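Local structure of tyrosinase (Aspergillus oryzae, 6JU8) at residues L8-P13 and Y114-Y119; P16-P21 and E141-R146. The protein probably oxidises L-tyrosine and L-dopa to L-dopaquinone with molecular oxygen, as a tyrosinase-family monooxygenase with a dinuclear copper centre. The protein carries 1 engineered substitution. One frame throughout, in Å; residues are numbered along the deposited sequence.

Contact 1 of 2, residues L8-P13 and Y114-Y119; sequences LITGIP and YEQVIY
Helix 103-129 of the tyrosinase central domain, which also carries the copper ligand H107, is met here by the N-terminal loop 8-13, with I12 on Y119 and the loop backbone on the amide of Q116. Q116 reaches out with its chain fully extended, CG anti to the backbone N (chi1 -178°), and brings its amide up against the loop. Q116 OE1 accepts two backbone N-H groups: T10 N at 2.8 Å in a nearly straight bond, and G11 N at 3.0 Å, more bent and from above the carbonyl plane. At the other end of the amide, Q116 NE2 donates weakly to L8 O at 3.3 Å and also to E120, so three loop residues and the helix fix the rotation of one side chain. G11 has a positive phi of 81°, an angle at which a CB would crowd the preceding carbonyl.

Beyond the glycine the contact turns apolar. I12 CG2 sits squarely over one face of the Y119 ring, 3.6 Å from its centroid, a CH-pi contact, while I12 CG1 lies 3.6 Å from Y119 CB. P13 CD comes obliquely to Y119 CE2, also at 3.6 Å. Two waters bridge the segments: one between I12 N and E115 OE2, the other between P13 O and Y119 OH. E115 turns its OE1 to R23, in a salt bridge, and to L147 N. Away from the loop, V117, I118 and Y114 pack on helix 41-55, and V117 and Y114 also on helix 64-69.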
ATOM      1  N   LEU A   8      12.459 -10.662 -33.798  1.00 14.09           N
ATOM      2  CA  LEU A   8      13.353  -9.643 -34.351  1.00 15.37           C
ATOM      3  C   LEU A   8      12.970  -8.261 -33.846  1.00 15.52           C
ATOM      4  O   LEU A   8      11.862  -7.793 -34.100  1.00 23.14           O
ATOM      5  CB  LEU A   8      13.246  -9.717 -35.880  1.00 18.76           C
ATOM      6  CG  LEU A   8      13.637 -11.073 -36.463  1.00 25.20           C
ATOM      7  CD1 LEU A   8      13.470 -11.077 -37.971  1.00 33.25           C
ATOM      8  CD2 LEU A   8      15.081 -11.419 -36.100  1.00 24.62           C
ATOM      9  N   ILE A   9      13.866  -7.647 -33.086  1.00 13.56           N
ATOM     10  CA  ILE A   9      13.588  -6.352 -32.465  1.00 12.53           C
ATOM     11  C   ILE A   9      13.955  -5.240 -33.436  1.00 13.40           C
ATOM     12  O   ILE A   9      15.054  -5.197 -33.985  1.00 16.30           O
ATOM     13  CB  ILE A   9      14.342  -6.211 -31.133  1.00 13.17           C
ATOM     14  CG1 ILE A   9      13.879  -7.307 -30.150  1.00 14.35           C
ATOM     15  CG2 ILE A   9      14.203  -4.829 -30.525  1.00 15.86           C
ATOM     16  CD1 ILE A   9      14.922  -7.650 -29.103  1.00 14.42           C
ATOM     17  N   THR A  10      13.002  -4.340 -33.658  1.00 13.30           N
ATOM     18  CA  THR A  10      13.112  -3.270 -34.627  1.00 14.66           C
ATOM     19  C   THR A  10      12.750  -1.923 -34.017  1.00 14.47           C
ATOM     20  O   THR A  10      13.043  -0.888 -34.604  1.00 16.02           O
ATOM     21  CB  THR A  10      12.118  -3.484 -35.791  1.00 15.84           C
ATOM     22  OG1 THR A  10      10.800  -3.636 -35.245  1.00 16.73           O
ATOM     23  CG2 THR A  10      12.446  -4.778 -36.517  1.00 20.72           C
ATOM     24  N   GLY A  11      12.069  -1.924 -32.877  1.00 12.63           N
ATOM     25  CA  GLY A  11      11.348  -0.719 -32.493  1.00 13.41           C
ATOM     26  C   GLY A  11      10.020  -0.677 -33.227  1.00 12.62           C
ATOM     27  O   GLY A  11       9.757  -1.523 -34.112  1.00 15.00           O
ATOM     28  N   ILE A  12       9.139   0.236 -32.845  1.00 12.97           N
ATOM     29  CA  ILE A  12       7.834   0.310 -33.536  1.00 13.35           C
ATOM     30  C   ILE A  12       8.055   0.674 -34.998  1.00 13.28           C
ATOM     31  O   ILE A  12       8.876   1.554 -35.324  1.00 14.85           O
ATOM     32  CB  ILE A  12       6.942   1.329 -32.810  1.00 12.41           C
ATOM     33  CG1 ILE A  12       6.552   0.787 -31.428  1.00 11.90           C
ATOM     34  CG2 ILE A  12       5.720   1.701 -33.642  1.00 13.47           C
ATOM     35  CD1 ILE A  12       5.894   1.775 -30.510  1.00 12.66           C
ATOM     36  N   PRO A  13       7.439  -0.041 -35.936  1.00 15.40           N
ATOM     37  CA  PRO A  13       7.708   0.172 -37.369  1.00 17.23           C
ATOM     38  C   PRO A  13       7.421   1.614 -37.769  1.00 18.05           C
ATOM     39  O   PRO A  13       6.552   2.312 -37.246  1.00 19.26           O
ATOM     40  CB  PRO A  13       6.753  -0.791 -38.088  1.00 20.00           C
ATOM     41  CG  PRO A  13       6.500  -1.861 -37.066  1.00 21.61           C
ATOM     42  CD  PRO A  13       6.510  -1.168 -35.730  1.00 16.83           C
ATOM     43  N   TYR A 114      10.420  -4.112 -24.955  1.00  9.74           N
ATOM     44  CA  TYR A 114       9.180  -3.991 -24.175  1.00  9.97           C
ATOM     45  C   TYR A 114       8.186  -3.093 -24.909  1.00  9.36           C
ATOM     46  O   TYR A 114       7.015  -3.438 -25.044  1.00 10.78           O
ATOM     47  CB  TYR A 114       9.512  -3.390 -22.834  1.00 10.15           C
ATOM     48  CG  TYR A 114       8.467  -3.301 -21.758  1.00 10.18           C
ATOM     49  CD1 TYR A 114       7.893  -4.421 -21.184  1.00 10.58           C
ATOM     50  CD2 TYR A 114       8.092  -2.048 -21.267  1.00  9.37           C
ATOM     51  CE1 TYR A 114       6.946  -4.333 -20.174  1.00 10.94           C
ATOM     52  CE2 TYR A 114       7.168  -1.949 -20.245  1.00  9.52           C
ATOM     53  CZ  TYR A 114       6.597  -3.083 -19.708  1.00 10.56           C
ATOM     54  OH  TYR A 114       5.696  -2.958 -18.682  1.00 10.34           O
ATOM     55  N   GLU A 115       8.689  -1.945 -25.357  1.00  9.71           N
ATOM     56  CA  GLU A 115       7.845  -1.009 -26.105  1.00 10.38           C
ATOM     57  C   GLU A 115       7.243  -1.650 -27.350  1.00  9.98           C
ATOM     58  O   GLU A 115       6.057  -1.436 -27.662  1.00 11.50           O
ATOM     59  CB  GLU A 115       8.685   0.208 -26.490  1.00 10.67           C
ATOM     60  CG  GLU A 115       7.988   1.277 -27.307  1.00 11.23           C
ATOM     61  CD  GLU A 115       8.941   2.428 -27.581  1.00 11.24           C
ATOM     62  OE1 GLU A 115       8.755   3.508 -27.007  1.00 11.09           O
ATOM     63  OE2 GLU A 115       9.913   2.219 -28.348  1.00 12.29           O
ATOM     64  N   GLN A 116       8.065  -2.437 -28.064  1.00 10.37           N
ATOM     65  CA  GLN A 116       7.586  -3.035 -29.305  1.00 10.69           C
ATOM     66  C   GLN A 116       6.515  -4.076 -29.012  1.00 11.08           C
ATOM     67  O   GLN A 116       5.515  -4.167 -29.718  1.00 11.56           O
ATOM     68  CB  GLN A 116       8.764  -3.677 -30.049  1.00 11.67           C
ATOM     69  CG  GLN A 116       8.364  -4.287 -31.400  1.00 14.44           C
ATOM     70  CD  GLN A 116       9.550  -4.908 -32.110  1.00 13.66           C
ATOM     71  OE1 GLN A 116      10.665  -4.401 -32.035  1.00 14.41           O
ATOM     72  NE2 GLN A 116       9.338  -6.026 -32.788  1.00 16.35           N
ATOM     73  N   VAL A 117       6.749  -4.916 -28.007  1.00 11.42           N
ATOM     74  CA  VAL A 117       5.770  -5.945 -27.636  1.00 10.66           C
ATOM     75  C   VAL A 117       4.449  -5.309 -27.239  1.00  9.48           C
ATOM     76  O   VAL A 117       3.363  -5.778 -27.606  1.00 11.31           O
ATOM     77  CB  VAL A 117       6.321  -6.836 -26.508  1.00 11.51           C
ATOM     78  CG1 VAL A 117       5.237  -7.733 -25.933  1.00 11.58           C
ATOM     79  CG2 VAL A 117       7.496  -7.654 -27.061  1.00 11.84           C
ATOM     80  N   ILE A 118       4.526  -4.229 -26.450  1.00 10.18           N
ATOM     81  CA  ILE A 118       3.310  -3.501 -26.094  1.00 10.18           C
ATOM     82  C   ILE A 118       2.563  -2.952 -27.297  1.00 10.31           C
ATOM     83  O   ILE A 118       1.338  -3.160 -27.414  1.00 11.69           O
ATOM     84  CB  ILE A 118       3.643  -2.376 -25.085  1.00 10.85           C
ATOM     85  CG1 ILE A 118       4.099  -2.956 -23.742  1.00 11.41           C
ATOM     86  CG2 ILE A 118       2.420  -1.465 -24.921  1.00 13.41           C
ATOM     87  CD1 ILE A 118       4.773  -1.921 -22.857  1.00 11.88           C
ATOM     88  N   TYR A 119       3.260  -2.297 -28.213  1.00 11.01           N
ATOM     89  CA  TYR A 119       2.658  -1.782 -29.433  1.00 11.30           C
ATOM     90  C   TYR A 119       1.977  -2.898 -30.211  1.00 12.38           C
ATOM     91  O   TYR A 119       0.857  -2.744 -30.677  1.00 13.70           O
ATOM     92  CB  TYR A 119       3.745  -1.132 -30.293  1.00 12.38           C
ATOM     93  CG  TYR A 119       3.320  -0.776 -31.703  1.00 12.41           C
ATOM     94  CD1 TYR A 119       2.602   0.388 -31.967  1.00 14.44           C
ATOM     95  CD2 TYR A 119       3.670  -1.600 -32.784  1.00 13.49           C
ATOM     96  CE1 TYR A 119       2.223   0.724 -33.278  1.00 15.27           C
ATOM     97  CE2 TYR A 119       3.297  -1.264 -34.068  1.00 14.58           C
ATOM     98  CZ  TYR A 119       2.575  -0.117 -34.311  1.00 15.95           C
ATOM     99  OH  TYR A 119       2.225   0.190 -35.607  1.00 19.95           O
TER
HETATM  100  O   HOH W   1       9.882   2.566 -31.228  1.00 13.86           O
HETATM  101  O   HOH W   2       3.957   2.405 -36.738  1.00 18.60           O

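Contact 2 of 2, residues P16-P21 and E141-R146; sequences PKHPLP and EAKQWR
H18 and P21 make the close-packed part of this contact, each laid against a different part of the chain that ends helix 135-144. One face of the H18 imidazole receives K143 CB, 3.6 Å from the ring centroid and 14° off the normal, a CH-pi contact; K143 CD lies on the same side but beyond the rim, 3.7 Å from H18 NE2. The lysine chain then runs on extended, and its ammonium pairs with D15. At the ring edge Q144 NE2 donates to H18 ND1, 2.8 Å away. The bond is nearly straight, 174°, and lies in the planes of both ring and amide, so it fixes the rotation of the imidazole and is consistent with ND1 being unprotonated. Q144 attains this position by a bend at chi2 (-53°), which folds its amide back to the histidine.

The site is a helix C-terminus: W145 is the first residue to leave helical geometry, and R146 folds back on the exit. R146 NH1 gives hydrogen bonds to K143 O at 2.9 Å and W145 O at 2.7 Å, both from above the carbonyl planes, which ties the guanidinium to the helix exit through NH1. P21 packs its ring on one guanidinium face, with P21 CD 3.4 Å from R146 NH2, and its CB approaches Q144 O.

The outer side is looser. There P19 meets Q144 only through a water, by its carbonyl O: the water donates to P19 O and accepts from Q144 NE2 at 2.7 Å.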
ATOM      1  N   PRO A  16       4.988   6.625 -42.379  1.00 30.47           N
ATOM      2  CA  PRO A  16       5.326   7.942 -42.932  1.00 28.10           C
ATOM      3  C   PRO A  16       4.521   9.043 -42.248  1.00 26.92           C
ATOM      4  O   PRO A  16       4.927  10.199 -42.192  1.00 29.98           O
ATOM      5  CB  PRO A  16       4.929   7.804 -44.404  1.00 32.07           C
ATOM      6  N   LYS A  17       3.366   8.655 -41.741  1.00 26.09           N
ATOM      7  CA  LYS A  17       2.422   9.552 -41.102  1.00 25.04           C
ATOM      8  C   LYS A  17       2.833   9.950 -39.692  1.00 22.19           C
ATOM      9  O   LYS A  17       2.233  10.813 -39.046  1.00 31.10           O
ATOM     10  CB  LYS A  17       1.051   8.859 -41.082  1.00 35.12           C
ATOM     11  N   HIS A  18       3.851   9.297 -39.161  1.00 23.24           N
ATOM     12  CA  HIS A  18       4.220   9.417 -37.749  1.00 22.97           C
ATOM     13  C   HIS A  18       5.735   9.472 -37.589  1.00 20.49           C
ATOM     14  O   HIS A  18       6.382   8.551 -37.106  1.00 20.89           O
ATOM     15  CB  HIS A  18       3.659   8.224 -36.981  1.00 24.02           C
ATOM     16  CG  HIS A  18       2.172   8.067 -37.060  1.00 25.88           C
ATOM     17  ND1 HIS A  18       1.325   8.736 -36.208  1.00 27.06           N
ATOM     18  CD2 HIS A  18       1.367   7.320 -37.864  1.00 23.76           C
ATOM     19  CE1 HIS A  18       0.073   8.415 -36.488  1.00 26.81           C
ATOM     20  NE2 HIS A  18       0.064   7.555 -37.491  1.00 26.06           N
ATOM     21  N   PRO A  19       6.355  10.558 -38.056  1.00 23.76           N
ATOM     22  CA  PRO A  19       7.813  10.673 -37.953  1.00 22.45           C
ATOM     23  C   PRO A  19       8.296  10.803 -36.507  1.00 20.09           C
ATOM     24  O   PRO A  19       7.797  11.657 -35.772  1.00 25.45           O
ATOM     25  CB  PRO A  19       8.116  11.960 -38.718  1.00 23.97           C
ATOM     26  CG  PRO A  19       6.816  12.707 -38.734  1.00 26.41           C
ATOM     27  CD  PRO A  19       5.724  11.677 -38.758  1.00 24.48           C
ATOM     28  N   LEU A  20       9.265   9.987 -36.146  1.00 18.26           N
ATOM     29  CA  LEU A  20       9.914   9.880 -34.847  1.00 15.84           C
ATOM     30  C   LEU A  20       9.051  10.340 -33.682  1.00 17.08           C
ATOM     31  O   LEU A  20       9.315  11.364 -33.050  1.00 15.80           O
ATOM     32  CB  LEU A  20      11.241  10.646 -34.835  1.00 18.53           C
ATOM     33  CG  LEU A  20      12.307  10.113 -35.795  1.00 16.05           C
ATOM     34  CD1 LEU A  20      13.469  11.079 -35.903  1.00 21.68           C
ATOM     35  CD2 LEU A  20      12.768   8.729 -35.341  1.00 18.87           C
ATOM     36  N   PRO A  21       8.034   9.568 -33.339  1.00 12.90           N
ATOM     37  CA  PRO A  21       7.209   9.897 -32.158  1.00 13.26           C
ATOM     38  C   PRO A  21       8.030   9.878 -30.876  1.00 11.66           C
ATOM     39  O   PRO A  21       9.047   9.205 -30.704  1.00 13.39           O
ATOM     40  CB  PRO A  21       6.172   8.774 -32.173  1.00 15.18           C
ATOM     41  CG  PRO A  21       6.103   8.370 -33.624  1.00 13.73           C
ATOM     42  CD  PRO A  21       7.560   8.346 -34.019  1.00 13.68           C
ATOM     43  N   GLU A 141      -3.495   6.625 -32.787  1.00 16.13           N
ATOM     44  CA  GLU A 141      -2.970   6.805 -31.426  1.00 15.88           C
ATOM     45  C   GLU A 141      -1.957   5.730 -31.064  1.00 15.35           C
ATOM     46  O   GLU A 141      -0.931   6.030 -30.446  1.00 17.07           O
ATOM     47  CB  GLU A 141      -4.121   6.828 -30.428  1.00 18.76           C
ATOM     48  CG  GLU A 141      -5.027   8.030 -30.580  1.00 21.38           C
ATOM     49  CD  GLU A 141      -4.534   9.306 -29.955  1.00 25.99           C
ATOM     50  OE1 GLU A 141      -3.562   9.313 -29.171  1.00 24.14           O
ATOM     51  OE2 GLU A 141      -5.145  10.354 -30.233  1.00 45.10           O
ATOM     52  N   ALA A 142      -2.172   4.472 -31.439  1.00 16.16           N
ATOM     53  CA  ALA A 142      -1.148   3.461 -31.195  1.00 15.46           C
ATOM     54  C   ALA A 142       0.168   3.764 -31.886  1.00 14.83           C
ATOM     55  O   ALA A 142       1.255   3.481 -31.366  1.00 16.53           O
ATOM     56  CB  ALA A 142      -1.629   2.094 -31.691  1.00 16.92           C
ATOM     57  N   LYS A 143       0.093   4.285 -33.097  1.00 15.00           N
ATOM     58  CA  LYS A 143       1.291   4.589 -33.881  1.00 15.24           C
ATOM     59  C   LYS A 143       2.035   5.793 -33.335  1.00 15.57           C
ATOM     60  O   LYS A 143       3.245   5.945 -33.549  1.00 16.79           O
ATOM     61  CB  LYS A 143       0.894   4.825 -35.345  1.00 17.01           C
ATOM     62  CG  LYS A 143       0.494   3.528 -36.041  1.00 19.82           C
ATOM     63  CD  LYS A 143       0.001   3.831 -37.459  1.00 29.00           C
ATOM     64  CE  LYS A 143      -0.535   2.553 -38.098  1.00 36.50           C
ATOM     65  NZ  LYS A 143      -1.002   2.827 -39.488  1.00 45.64           N
ATOM     66  N   GLN A 144       1.328   6.655 -32.607  1.00 15.65           N
ATOM     67  CA  GLN A 144       1.976   7.810 -31.993  1.00 16.17           C
ATOM     68  C   GLN A 144       2.525   7.445 -30.619  1.00 15.85           C
ATOM     69  O   GLN A 144       3.466   8.063 -30.126  1.00 16.80           O
ATOM     70  CB  GLN A 144       0.998   8.969 -31.856  1.00 21.44           C
ATOM     71  CG  GLN A 144       1.016   9.997 -32.971  1.00 29.59           C
ATOM     72  CD  GLN A 144       2.402  10.559 -33.247  1.00 30.89           C
ATOM     73  OE1 GLN A 144       3.075  11.186 -32.418  1.00 38.38           O
ATOM     74  NE2 GLN A 144       2.848  10.332 -34.466  1.00 27.48           N
ATOM     75  N   TRP A 145       1.935   6.472 -29.944  1.00 12.75           N
ATOM     76  CA  TRP A 145       2.332   6.094 -28.602  1.00 12.55           C
ATOM     77  C   TRP A 145       3.766   5.595 -28.536  1.00 10.73           C
ATOM     78  O   TRP A 145       4.193   4.832 -29.398  1.00 12.63           O
ATOM     79  CB  TRP A 145       1.426   4.996 -28.048  1.00 13.39           C
ATOM     80  CG  TRP A 145       1.816   4.548 -26.678  1.00 12.74           C
ATOM     81  CD1 TRP A 145       1.407   5.112 -25.494  1.00 12.04           C
ATOM     82  CD2 TRP A 145       2.682   3.455 -26.356  1.00 12.02           C
ATOM     83  NE1 TRP A 145       1.986   4.403 -24.454  1.00 11.59           N
ATOM     84  CE2 TRP A 145       2.763   3.397 -24.952  1.00 11.82           C
ATOM     85  CE3 TRP A 145       3.397   2.515 -27.125  1.00 12.36           C
ATOM     86  CZ2 TRP A 145       3.531   2.426 -24.308  1.00 12.13           C
ATOM     87  CZ3 TRP A 145       4.158   1.561 -26.483  1.00 12.02           C
ATOM     88  CH2 TRP A 145       4.220   1.536 -25.078  1.00 13.40           C
ATOM     89  N   ARG A 146       4.467   6.003 -27.480  1.00 11.24           N
ATOM     90  CA  ARG A 146       5.782   5.437 -27.194  1.00 10.37           C
ATOM     91  C   ARG A 146       5.840   5.211 -25.683  1.00 10.55           C
ATOM     92  O   ARG A 146       5.030   5.792 -24.932  1.00 11.06           O
ATOM     93  CB  ARG A 146       6.909   6.366 -27.649  1.00 11.45           C
ATOM     94  CG  ARG A 146       7.007   6.496 -29.175  1.00 11.94           C
ATOM     95  CD  ARG A 146       7.418   5.163 -29.776  1.00 11.62           C
ATOM     96  NE  ARG A 146       7.667   5.169 -31.229  1.00 11.98           N
ATOM     97  CZ  ARG A 146       6.736   5.087 -32.176  1.00 12.55           C
ATOM     98  NH1 ARG A 146       5.447   5.037 -31.834  1.00 12.97           N
ATOM     99  NH2 ARG A 146       7.084   5.071 -33.451  1.00 15.74           N
TER
HETATM  100  O   HOH W   3       4.966  11.913 -34.982  1.00 36.95           O

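Overall arrangement
Contacts 1 and 2 lie on the same side of the chain's centre, with their own centres about 12 Å apart. Along the chain their segments alternate: 8-13, 16-21, 114-119, 141-146. The N-terminal loop thus passes first across helix 103-129 and then over the end of helix 135-144. The two contacts touch directly, I12 CD1 lying 3.5 Å from R146 NH1 and Y119 CD1 3.4 Å from A142 O. N436, late in the chain, bonds to both, through I12 O and R146 NE. Neither contact holds a copper ligand, though the E115 side chain is about 11 Å from that of H376: the loop packs structurally on two consecutive central-domain helices, the first carrying H107.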